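Local coordinates for protein probable mannosyltransferase KTR4 (Saccharomyces cerevisiae, PDB 5A07) that is a probable mannosyltransferase of the glycolipid 2-alpha-mannosyltransferase family, with a GT-A type fold, binding GDP and manganese, at residues B[215-220]-B[333-338]; B[225-230]-B[323-328]. All coordinates share one frame; numbering follows the deposited sequence. Where two conformers were deposited one is given.

Contact 1 (B[215-220]-B[333-338]); sequences EFYHHP and PYEKYM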
# COMPACT_ATOMS: atom_id res chain seq x y z
N GLU B 215 13.72 -4.36 1.09
CA GLU B 215 15.02 -3.95 0.53
C GLU B 215 15.02 -2.62 -0.22
O GLU B 215 16.06 -1.94 -0.22
CB GLU B 215 15.52 -5.06 -0.36
CG GLU B 215 16.89 -4.81 -1.02
CD GLU B 215 18.01 -4.50 -0.03
OE1 GLU B 215 17.90 -4.94 1.12
OE2 GLU B 215 18.98 -3.80 -0.41
N PHE B 216 13.88 -2.22 -0.84
CA PHE B 216 13.92 -1.06 -1.78
C PHE B 216 14.47 0.17 -1.12
O PHE B 216 15.28 0.90 -1.69
CB PHE B 216 12.58 -0.81 -2.42
CG PHE B 216 11.64 -0.01 -1.56
CD1 PHE B 216 10.81 -0.64 -0.71
CD2 PHE B 216 11.60 1.37 -1.63
CE1 PHE B 216 9.92 0.06 0.06
CE2 PHE B 216 10.69 2.12 -0.86
CZ PHE B 216 9.81 1.44 -0.05
N TYR B 217 14.11 0.38 0.16
CA TYR B 217 14.51 1.61 0.86
C TYR B 217 15.99 1.61 1.28
O TYR B 217 16.50 2.64 1.69
CB TYR B 217 13.65 1.88 2.11
CG TYR B 217 13.44 0.67 3.00
CD1 TYR B 217 12.43 -0.26 2.73
CD2 TYR B 217 14.23 0.47 4.15
CE1 TYR B 217 12.27 -1.37 3.53
CE2 TYR B 217 14.04 -0.61 4.98
CZ TYR B 217 13.08 -1.53 4.69
OH TYR B 217 12.88 -2.60 5.50
N HIS B 218 16.65 0.48 1.12
CA HIS B 218 18.10 0.42 1.28
C HIS B 218 18.86 0.64 -0.02
O HIS B 218 20.05 0.60 -0.01
CB HIS B 218 18.50 -0.98 1.77
CG HIS B 218 18.06 -1.24 3.16
ND1 HIS B 218 18.43 -0.40 4.19
CD2 HIS B 218 17.30 -2.21 3.70
CE1 HIS B 218 17.85 -0.81 5.30
NE2 HIS B 218 17.20 -1.93 5.04
N HIS B 219 18.20 0.81 -1.15
CA HIS B 219 18.96 1.04 -2.36
C HIS B 219 19.73 2.34 -2.23
O HIS B 219 19.21 3.35 -1.73
CB HIS B 219 18.08 1.05 -3.60
CG HIS B 219 18.86 1.01 -4.88
ND1 HIS B 219 19.44 2.13 -5.41
CD2 HIS B 219 19.16 0.00 -5.73
CE1 HIS B 219 20.08 1.82 -6.51
NE2 HIS B 219 19.90 0.53 -6.74
N PRO B 220 21.00 2.37 -2.68
CA PRO B 220 21.77 3.59 -2.54
C PRO B 220 21.12 4.89 -3.04
O PRO B 220 21.32 5.94 -2.46
CB PRO B 220 23.06 3.31 -3.36
CG PRO B 220 23.20 1.88 -3.30
CD PRO B 220 21.80 1.28 -3.28
N PRO B 333 11.34 -1.61 14.68
CA PRO B 333 10.32 -2.63 14.59
C PRO B 333 10.10 -3.19 13.19
O PRO B 333 9.93 -4.42 12.99
CB PRO B 333 9.06 -1.92 15.08
CG PRO B 333 9.52 -0.72 15.81
CD PRO B 333 10.83 -0.35 15.23
N TYR B 334 10.12 -2.30 12.19
CA TYR B 334 9.90 -2.74 10.79
C TYR B 334 11.06 -3.61 10.35
O TYR B 334 10.87 -4.70 9.81
CB TYR B 334 9.76 -1.55 9.83
CG TYR B 334 9.24 -2.00 8.50
CD1 TYR B 334 7.88 -2.10 8.27
CD2 TYR B 334 10.10 -2.38 7.46
CE1 TYR B 334 7.37 -2.54 7.04
CE2 TYR B 334 9.61 -2.83 6.25
CZ TYR B 334 8.25 -2.94 6.04
OH TYR B 334 7.76 -3.38 4.83
N GLU B 335 12.27 -3.15 10.57
CA GLU B 335 13.46 -3.93 10.13
C GLU B 335 13.59 -5.30 10.81
O GLU B 335 13.89 -6.32 10.17
CB GLU B 335 14.71 -3.13 10.38
CG GLU B 335 14.76 -1.80 9.61
CD GLU B 335 15.16 -1.98 8.16
OE1 GLU B 335 14.62 -2.89 7.47
OE2 GLU B 335 16.05 -1.20 7.71
N LYS B 336 13.24 -5.35 12.10
CA LYS B 336 13.27 -6.64 12.82
C LYS B 336 12.20 -7.56 12.33
O LYS B 336 12.40 -8.81 12.17
CB LYS B 336 13.08 -6.38 14.31
CG LYS B 336 14.22 -5.60 14.91
CD LYS B 336 15.42 -6.50 15.17
CE LYS B 336 16.37 -5.77 16.12
NZ LYS B 336 17.75 -6.30 15.98
N TYR B 337 11.03 -6.98 12.04
CA TYR B 337 9.98 -7.81 11.50
C TYR B 337 10.42 -8.37 10.17
O TYR B 337 10.15 -9.54 9.84
CB TYR B 337 8.66 -6.96 11.42
CG TYR B 337 7.48 -7.61 10.84
CD1 TYR B 337 7.03 -8.83 11.29
CD2 TYR B 337 6.68 -6.94 9.88
CE1 TYR B 337 5.88 -9.40 10.77
CE2 TYR B 337 5.55 -7.51 9.33
CZ TYR B 337 5.13 -8.72 9.80
OH TYR B 337 4.03 -9.29 9.26
N MET B 338 11.00 -7.51 9.32
CA MET B 338 11.44 -8.00 7.99
C MET B 338 12.46 -9.19 8.12
O MET B 338 12.35 -10.21 7.43
CB MET B 338 12.09 -6.86 7.16
CG MET B 338 11.14 -5.74 6.72
SD MET B 338 9.65 -6.36 5.90
CE MET B 338 8.51 -6.27 7.26
O HOH W 1 15.30 -4.55 5.77

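Contact 2 (B[225-230]-B[323-328]); sequences YKYVWR and IVDLDF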
# COMPACT_ATOMS: atom_id res chain seq x y z
N TYR B 225 16.54 10.17 0.51
CA TYR B 225 15.11 10.59 0.58
C TYR B 225 14.46 10.10 1.88
O TYR B 225 14.74 9.00 2.32
CB TYR B 225 14.34 10.05 -0.61
CG TYR B 225 14.79 10.54 -1.95
CD1 TYR B 225 14.69 11.85 -2.28
CD2 TYR B 225 15.40 9.70 -2.84
CE1 TYR B 225 15.08 12.31 -3.53
CE2 TYR B 225 15.81 10.13 -4.07
CZ TYR B 225 15.64 11.43 -4.42
OH TYR B 225 16.09 11.83 -5.65
N LYS B 226 13.49 10.90 2.35
CA LYS B 226 12.62 10.54 3.44
C LYS B 226 11.27 9.93 2.94
O LYS B 226 10.68 9.07 3.61
CB LYS B 226 12.33 11.80 4.30
CG LYS B 226 11.39 11.54 5.48
CD LYS B 226 11.32 12.74 6.38
CE LYS B 226 10.25 12.64 7.46
NZ LYS B 226 10.36 11.44 8.30
N TYR B 227 10.82 10.37 1.75
CA TYR B 227 9.48 9.97 1.24
C TYR B 227 9.60 9.38 -0.13
O TYR B 227 10.42 9.88 -0.93
CB TYR B 227 8.60 11.16 1.13
CG TYR B 227 8.20 11.78 2.43
CD1 TYR B 227 7.25 11.18 3.25
CD2 TYR B 227 8.82 12.93 2.88
CE1 TYR B 227 6.89 11.72 4.45
CE2 TYR B 227 8.44 13.48 4.09
CZ TYR B 227 7.47 12.89 4.87
OH TYR B 227 7.11 13.44 6.13
N VAL B 228 8.72 8.41 -0.42
CA VAL B 228 8.59 7.91 -1.78
C VAL B 228 7.12 7.95 -2.11
O VAL B 228 6.26 7.73 -1.23
CB VAL B 228 9.15 6.48 -2.04
CG1 VAL B 228 10.68 6.35 -1.75
CG2 VAL B 228 8.41 5.48 -1.28
N TRP B 229 6.83 8.25 -3.37
CA TRP B 229 5.56 7.99 -3.97
C TRP B 229 5.83 6.83 -4.92
O TRP B 229 6.45 7.03 -5.98
CB TRP B 229 5.12 9.27 -4.69
CG TRP B 229 3.77 9.23 -5.35
CD1 TRP B 229 3.20 8.17 -5.99
CD2 TRP B 229 2.86 10.33 -5.47
NE1 TRP B 229 1.92 8.54 -6.49
CE2 TRP B 229 1.70 9.86 -6.17
CE3 TRP B 229 2.91 11.67 -5.07
CZ2 TRP B 229 0.62 10.69 -6.46
CZ3 TRP B 229 1.82 12.47 -5.28
CH2 TRP B 229 0.67 11.97 -5.97
N ARG B 230 5.32 5.65 -4.63
CA ARG B 230 5.37 4.51 -5.52
C ARG B 230 4.42 4.62 -6.70
O ARG B 230 3.21 4.77 -6.51
CB ARG B 230 5.09 3.23 -4.76
CG ARG B 230 5.10 1.96 -5.61
CD ARG B 230 5.06 0.83 -4.62
NE ARG B 230 4.74 -0.42 -5.23
CZ ARG B 230 4.64 -1.54 -4.56
NH1 ARG B 230 4.90 -1.58 -3.26
NH2 ARG B 230 4.32 -2.64 -5.18
N ILE B 323 2.24 6.36 -0.56
CA ILE B 323 3.13 7.48 -0.19
C ILE B 323 3.70 6.99 1.16
O ILE B 323 2.94 6.69 2.08
CB ILE B 323 2.36 8.74 0.08
CG1 ILE B 323 1.39 9.14 -1.04
CG2 ILE B 323 3.31 9.87 0.30
CD1 ILE B 323 2.02 9.31 -2.33
N VAL B 324 5.00 6.92 1.28
CA VAL B 324 5.55 6.30 2.49
C VAL B 324 6.73 7.11 3.04
O VAL B 324 7.60 7.62 2.31
CB VAL B 324 5.84 4.79 2.33
CG1 VAL B 324 6.68 4.51 1.15
CG2 VAL B 324 6.45 4.23 3.61
N ASP B 325 6.69 7.27 4.36
CA ASP B 325 7.73 7.88 5.14
C ASP B 325 8.74 6.77 5.42
O ASP B 325 8.52 5.86 6.21
CB ASP B 325 7.14 8.48 6.43
CG ASP B 325 8.17 9.23 7.32
OD1 ASP B 325 9.40 9.00 7.13
OD2 ASP B 325 7.73 10.07 8.16
N LEU B 326 9.88 6.84 4.72
CA LEU B 326 10.86 5.78 4.85
C LEU B 326 11.49 5.66 6.25
O LEU B 326 12.02 4.58 6.56
CB LEU B 326 12.00 5.93 3.83
CG LEU B 326 11.61 5.93 2.35
CD1 LEU B 326 12.84 5.98 1.46
CD2 LEU B 326 10.81 4.71 2.02
N ASP B 327 11.38 6.68 7.06
CA ASP B 327 11.80 6.58 8.49
C ASP B 327 11.04 5.46 9.20
O ASP B 327 11.59 4.82 10.07
CB ASP B 327 11.48 7.84 9.25
CG ASP B 327 12.38 9.02 8.91
OD1 ASP B 327 13.25 8.93 8.08
OD2 ASP B 327 12.23 10.08 9.57
N PHE B 328 9.76 5.20 8.84
CA PHE B 328 9.10 4.08 9.44
C PHE B 328 9.71 2.73 9.03
O PHE B 328 9.94 1.85 9.84
CB PHE B 328 7.55 4.13 9.19
CG PHE B 328 6.86 2.96 9.71
CD1 PHE B 328 6.73 2.74 11.10
CD2 PHE B 328 6.36 1.99 8.86
CE1 PHE B 328 6.11 1.60 11.59
CE2 PHE B 328 5.73 0.86 9.35
CZ PHE B 328 5.59 0.67 10.74
O HOH W 2 6.00 11.79 7.84

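Contact 1 (B[215-220]-B[333-338])
Tyr217 and Glu335 meet hydroxyl to carboxylate. Tyr217 lies in a short 3-10 turn of the loop that follows helix 203-214. Glu335 projects from helix 332-344, and the two side chains approach from opposite directions. The Tyr217 OH donates a hydrogen bond to Glu335 OE1, with 2.6 Å between the two oxygens. The hydroxyl comes in from above the carboxylate plane, 49° out of it. The carboxylate lies at the edge of the phenol ring, and Tyr217 CE2 is 3.4 Å from Glu335 OE1. Glu335 gets there by bending at its second torsion (chi2 -80°), which turns the carboxylate toward the loop.

The other oxygen lies beside His218. Glu335 OE2 sits at the edge of the imidazole, 3.0 Å from His218 NE2. The imidazole and carboxylate planes are nearly coplanar, 10° apart. A water donates to Glu335 OE1 over 2.5 Å and has a weaker link to His218 NE2. Within the loop, Tyr217 CD2 stands over the centre of one face of the His218 ring. Both rings lie near the carboxylate.

Tyr334 also reaches the phenol from helix 332-344. Its ring edge meets the Tyr217 hydroxyl, with Tyr334 CE2 3.4 Å from Tyr217 OH. The Tyr334 hydroxyl is engaged elsewhere, with Ser213 O and Arg358. Met338 CG lies near the Tyr217 OH, and Met338 CE packs on a face of the Tyr334 ring. Leu329 touches both tyrosines, and Arg330 binds the Tyr217 carbonyl.

Glu335 OE1 thus accepts from both a buried phenol and a water. These donors, with the imidazole beside OE2, would probably stabilise a negative charge on Glu335. The contact fastens the loop to helix 332-344 mainly through polar side-chain ends.

Contact 2 (B[225-230]-B[323-328])
Lys226 starts with CG opposite its backbone N (chi1 179°) and stays extended until a bend at its last torsion (chi4 55°). This turns NZ toward Asp325 and Asp327. Asp325 has chi1 -177°, which brings its carboxylate within reach of the ammonium. Lys226 NZ makes salt bridges to Asp325 OD1 at 2.9 Å and to Asp327 OD2 at 2.6 Å. It meets Asp325 OD1 on the syn side, close to the carboxylate plane, but reaches Asp327 OD2 from well above its plane. Asp325 OD1 also caps the following helix by accepting from Asp327 N. Lys226 NZ and Asp327 N reach OD1 from opposite faces of the Asp325 carboxylate plane. A water donates to Asp325 OD2 and accepts from Tyr227 OH; the same hydroxyl is hydrogen-bonded to Asn250 OD1.

The backbones pair as antiparallel strands. Val228 and Val324 form the hydrogen-bonded pair, with Val324 N 2.9 Å from Val228 O. Tyr227 with Asp325 and Trp229 with Ile323 are non-hydrogen-bonded pairs. Beyond them, Leu326 N donates to Lys226 O at 2.6 Å. On the face with Tyr227 and Trp229, Ile323 CD1 makes a CH-pi contact 3.6 Å from the centroid of the Trp229 five-membered ring. On the face of Val228 and Val324, Val228 CG1 is 3.9 Å from Leu326 CD1, at the start of the helix.

Strand 227-230 also pairs in parallel with strand 105-110. The contact is therefore where parallel and antiparallel strands join in the central mixed sheet, an arrangement consistent with a GT-A fold.

How the contacts relate
Contact 2 is nested within the chain loop closed by contact 1, and their centres are 12 Å apart. Helix 326-329 is followed after a short link by helix 332-344, so the second segments follow each other. The contacts also touch. Phe216 CE2 packs 3.9 Å from Leu326 CD2, and Tyr334 CB lies 3.4 Å from Phe328 O. Arg330 ties them further by binding the carbonyls of Tyr217 and Tyr225. In contact 2 the Trp229 side chain is about 11 Å from GDP and about 13 Å from manganese. Arg230 forms a salt bridge with Glu232, a residue of the metal site and GDP pocket.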